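Local coordinates for beta-hydroxyacyl-(Acyl-carrier-protein) dehydratase FabA/FabZ (Xenorhabdus doucetiae, PDB 6QSR) that probably acts as a hotdog-fold dehydratase of the 3-hydroxyacyl-ACP type, working in the biosynthesis of aryl polyene pigments, at residues D49-R60 with T122-L133. Residues are numbered along the deposited sequence; the frame is centred on the assembly and turned at random.
Sequences DNHVHCQVTVSR and TQGSVLDIQMNL
His-53 and Gln-55 converge on a single carboxylate oxygen of Asp-128, on the polar face of an antiparallel ladder that pairs strands 51-57 and 126-133. From His-53 outward, CB lies 4.0 Å from Gln-130 CG, and CG closes to 3.7 Å on that same methylene, which lies over one face of the imidazole, displaced from its centre, in a CH-pi contact. The Gln-130 amide follows, stacked with its plane only 20° from the ring. Farther out, ND1 also lies against Gln-130, near its CG and amide carbon CD, CD2 meets both Gln-130 CG and the carbonyl oxygen of Ile-129, and CE1 approaches Asp-128 OD1. At the tip, NE2 donates to Asp-128 OD1 (2.9 Å), a bond that lies in the ring plane yet meets the carboxylate from above its own plane. With CG trans to the main-chain nitrogen (chi1 -178°), the ring is carried across to the neighbouring strand. Gln-55, likewise extended, lies alongside Asp-128 and brings NE2 to OD1 on the syn side, somewhat out of the carboxylate plane, at 2.7 Å, while its CD packs on Val-126 CG1 at 3.7 Å.

The reverse face is apolar. Val-56 CG1 touches Ile-129 CD1, also at 3.7 Å, and Val-52 CG1 rests beside Met-131 CB; helix 79-97, the central helix of the hotdog fold, covers this side through Met-82, Met-83 and Ala-86. Beyond the strands, Val-58 continues the pairing into the type II turn 122-125, its carbonyl receiving Gly-124 N and its N-H bonding Ser-125 O.

Two donors on one oxygen would hold the carboxylate in place and favour its ionised form, while the stacked Gln-130 and the NE2 bond should together restrict rotation of the imidazole.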
# COMPACT_ATOMS: atom_id res chain seq x y z
N ASP B 49 -11.29 -10.56 18.19
CA ASP B 49 -10.34 -11.63 17.86
C ASP B 49 -10.28 -12.00 16.38
O ASP B 49 -9.29 -12.57 15.95
CB ASP B 49 -10.63 -12.89 18.70
CG ASP B 49 -10.37 -12.69 20.19
OD1 ASP B 49 -11.27 -13.00 20.99
OD2 ASP B 49 -9.27 -12.22 20.55
N ASN B 50 -11.32 -11.72 15.59
CA ASN B 50 -11.30 -12.04 14.16
C ASN B 50 -11.70 -10.89 13.21
O ASN B 50 -11.98 -11.15 12.03
CB ASN B 50 -12.18 -13.26 13.91
CG ASN B 50 -13.65 -12.99 14.20
OD1 ASN B 50 -14.05 -11.85 14.41
ND2 ASN B 50 -14.46 -14.05 14.21
N HIS B 51 -11.72 -9.66 13.71
CA HIS B 51 -12.29 -8.52 12.98
C HIS B 51 -11.67 -7.19 13.42
O HIS B 51 -11.35 -7.00 14.61
CB HIS B 51 -13.82 -8.52 13.14
CG HIS B 51 -14.47 -7.18 12.95
ND1 HIS B 51 -15.02 -6.78 11.75
CD2 HIS B 51 -14.68 -6.15 13.82
CE1 HIS B 51 -15.52 -5.56 11.88
NE2 HIS B 51 -15.32 -5.16 13.12
N VAL B 52 -11.53 -6.26 12.48
CA VAL B 52 -11.19 -4.88 12.80
C VAL B 52 -11.95 -3.92 11.89
O VAL B 52 -12.10 -4.17 10.68
CB VAL B 52 -9.65 -4.63 12.75
CG1 VAL B 52 -9.05 -4.99 11.39
CG2 VAL B 52 -9.31 -3.19 13.11
N HIS B 53 -12.46 -2.85 12.49
CA HIS B 53 -13.15 -1.77 11.79
C HIS B 53 -12.46 -0.45 12.17
O HIS B 53 -12.39 -0.09 13.36
CB HIS B 53 -14.61 -1.73 12.22
CG HIS B 53 -15.44 -0.67 11.54
ND1 HIS B 53 -16.77 -0.50 11.81
CD2 HIS B 53 -15.13 0.26 10.60
CE1 HIS B 53 -17.26 0.49 11.08
NE2 HIS B 53 -16.28 0.97 10.34
N CYS B 54 -11.96 0.24 11.14
CA CYS B 54 -11.34 1.55 11.27
C CYS B 54 -11.96 2.51 10.26
O CYS B 54 -12.58 2.09 9.28
CB CYS B 54 -9.84 1.48 11.01
SG CYS B 54 -8.89 0.59 12.25
N GLN B 55 -11.75 3.79 10.51
CA GLN B 55 -12.40 4.83 9.74
C GLN B 55 -11.43 5.93 9.37
O GLN B 55 -10.47 6.21 10.10
CB GLN B 55 -13.57 5.40 10.55
CG GLN B 55 -14.61 6.11 9.72
CD GLN B 55 -15.88 6.42 10.51
OE1 GLN B 55 -15.88 7.29 11.36
NE2 GLN B 55 -16.97 5.71 10.20
N VAL B 56 -11.67 6.55 8.22
CA VAL B 56 -10.87 7.68 7.76
C VAL B 56 -11.67 8.50 6.77
O VAL B 56 -12.48 7.95 6.02
CB VAL B 56 -9.54 7.20 7.14
CG1 VAL B 56 -9.76 6.43 5.84
CG2 VAL B 56 -8.60 8.38 6.94
N THR B 57 -11.45 9.82 6.77
CA THR B 57 -12.21 10.73 5.92
C THR B 57 -11.28 11.34 4.86
O THR B 57 -10.16 11.73 5.16
CB THR B 57 -12.93 11.81 6.77
OG1 THR B 57 -13.81 11.15 7.69
CG2 THR B 57 -13.75 12.78 5.91
N VAL B 58 -11.75 11.39 3.61
CA VAL B 58 -10.98 11.96 2.52
C VAL B 58 -11.11 13.49 2.60
O VAL B 58 -12.10 14.07 2.14
CB VAL B 58 -11.43 11.43 1.13
CG1 VAL B 58 -10.54 12.00 0.03
CG2 VAL B 58 -11.39 9.90 1.09
N SER B 59 -10.12 14.12 3.21
CA SER B 59 -10.16 15.56 3.48
C SER B 59 -8.83 16.23 3.16
O SER B 59 -7.79 15.57 3.13
CB SER B 59 -10.48 15.80 4.96
OG SER B 59 -9.40 15.37 5.78
N ARG B 60 -8.87 17.54 2.95
CA ARG B 60 -7.65 18.34 2.73
C ARG B 60 -6.89 18.64 4.02
O ARG B 60 -5.71 18.99 3.97
CB ARG B 60 -7.99 19.67 2.04
CG ARG B 60 -8.72 19.53 0.71
CD ARG B 60 -8.97 20.89 0.07
NE ARG B 60 -7.72 21.52 -0.39
CZ ARG B 60 -6.98 22.39 0.29
NH1 ARG B 60 -7.30 22.80 1.52
NH2 ARG B 60 -5.87 22.87 -0.27
N THR B 122 -13.75 10.22 -3.52
CA THR B 122 -14.01 11.65 -3.62
C THR B 122 -13.80 12.35 -2.28
O THR B 122 -14.04 11.78 -1.21
CB THR B 122 -15.42 11.94 -4.18
OG1 THR B 122 -16.39 11.27 -3.39
CG2 THR B 122 -15.54 11.45 -5.61
N GLN B 123 -13.30 13.57 -2.37
CA GLN B 123 -13.18 14.51 -1.25
C GLN B 123 -14.47 14.56 -0.44
O GLN B 123 -15.55 14.67 -1.03
CB GLN B 123 -12.88 15.91 -1.80
CG GLN B 123 -12.42 16.92 -0.76
CD GLN B 123 -10.93 17.16 -0.85
OE1 GLN B 123 -10.46 17.91 -1.72
NE2 GLN B 123 -10.17 16.51 0.03
N GLY B 124 -14.36 14.45 0.88
CA GLY B 124 -15.53 14.40 1.78
C GLY B 124 -16.07 13.01 2.13
O GLY B 124 -16.91 12.89 3.01
N SER B 125 -15.60 11.97 1.43
CA SER B 125 -16.03 10.60 1.73
C SER B 125 -15.52 10.12 3.08
O SER B 125 -14.33 10.24 3.37
CB SER B 125 -15.53 9.64 0.65
OG SER B 125 -16.02 9.99 -0.62
N VAL B 126 -16.43 9.58 3.89
CA VAL B 126 -16.09 8.90 5.13
C VAL B 126 -15.96 7.42 4.81
O VAL B 126 -16.93 6.77 4.41
CB VAL B 126 -17.16 9.16 6.21
CG1 VAL B 126 -16.82 8.44 7.51
CG2 VAL B 126 -17.28 10.65 6.44
N LEU B 127 -14.74 6.90 4.92
CA LEU B 127 -14.43 5.52 4.52
C LEU B 127 -14.37 4.57 5.72
O LEU B 127 -13.67 4.84 6.69
CB LEU B 127 -13.10 5.49 3.75
CG LEU B 127 -13.10 6.28 2.43
CD1 LEU B 127 -11.78 6.09 1.72
CD2 LEU B 127 -14.26 5.87 1.52
N ASP B 128 -15.11 3.47 5.63
CA ASP B 128 -15.07 2.41 6.65
C ASP B 128 -14.23 1.26 6.13
O ASP B 128 -14.57 0.65 5.12
CB ASP B 128 -16.48 1.92 6.99
CG ASP B 128 -17.28 2.94 7.78
OD1 ASP B 128 -16.80 3.37 8.85
OD2 ASP B 128 -18.38 3.31 7.32
N ILE B 129 -13.13 0.98 6.83
CA ILE B 129 -12.24 -0.12 6.46
C ILE B 129 -12.47 -1.28 7.43
O ILE B 129 -12.21 -1.17 8.62
CB ILE B 129 -10.77 0.34 6.43
CG1 ILE B 129 -10.58 1.51 5.43
CG2 ILE B 129 -9.85 -0.80 6.03
CD1 ILE B 129 -10.75 2.88 6.03
N GLN B 130 -13.00 -2.39 6.90
CA GLN B 130 -13.40 -3.55 7.72
C GLN B 130 -12.67 -4.79 7.23
O GLN B 130 -12.88 -5.23 6.10
CB GLN B 130 -14.92 -3.74 7.67
CG GLN B 130 -15.68 -2.71 8.49
CD GLN B 130 -17.19 -2.90 8.45
OE1 GLN B 130 -17.75 -3.70 9.20
NE2 GLN B 130 -17.86 -2.14 7.59
N MET B 131 -11.79 -5.34 8.08
CA MET B 131 -10.98 -6.53 7.74
C MET B 131 -11.40 -7.74 8.61
O MET B 131 -11.63 -7.59 9.81
CB MET B 131 -9.49 -6.25 7.93
CG MET B 131 -8.95 -4.99 7.24
SD MET B 131 -9.25 -5.02 5.46
CE MET B 131 -8.05 -6.23 4.91
N ASN B 132 -11.48 -8.91 7.97
CA ASN B 132 -11.84 -10.18 8.61
C ASN B 132 -10.65 -11.14 8.57
O ASN B 132 -10.08 -11.38 7.51
CB ASN B 132 -13.00 -10.85 7.87
CG ASN B 132 -14.27 -10.05 7.92
OD1 ASN B 132 -14.59 -9.43 8.93
ND2 ASN B 132 -15.03 -10.09 6.83
N LEU B 133 -10.30 -11.69 9.73
CA LEU B 133 -9.17 -12.61 9.84
C LEU B 133 -9.44 -13.92 9.08
O LEU B 133 -10.48 -14.54 9.28
CB LEU B 133 -8.89 -12.91 11.31
CG LEU B 133 -7.81 -13.94 11.65
CD1 LEU B 133 -6.45 -13.49 11.16
CD2 LEU B 133 -7.81 -14.21 13.15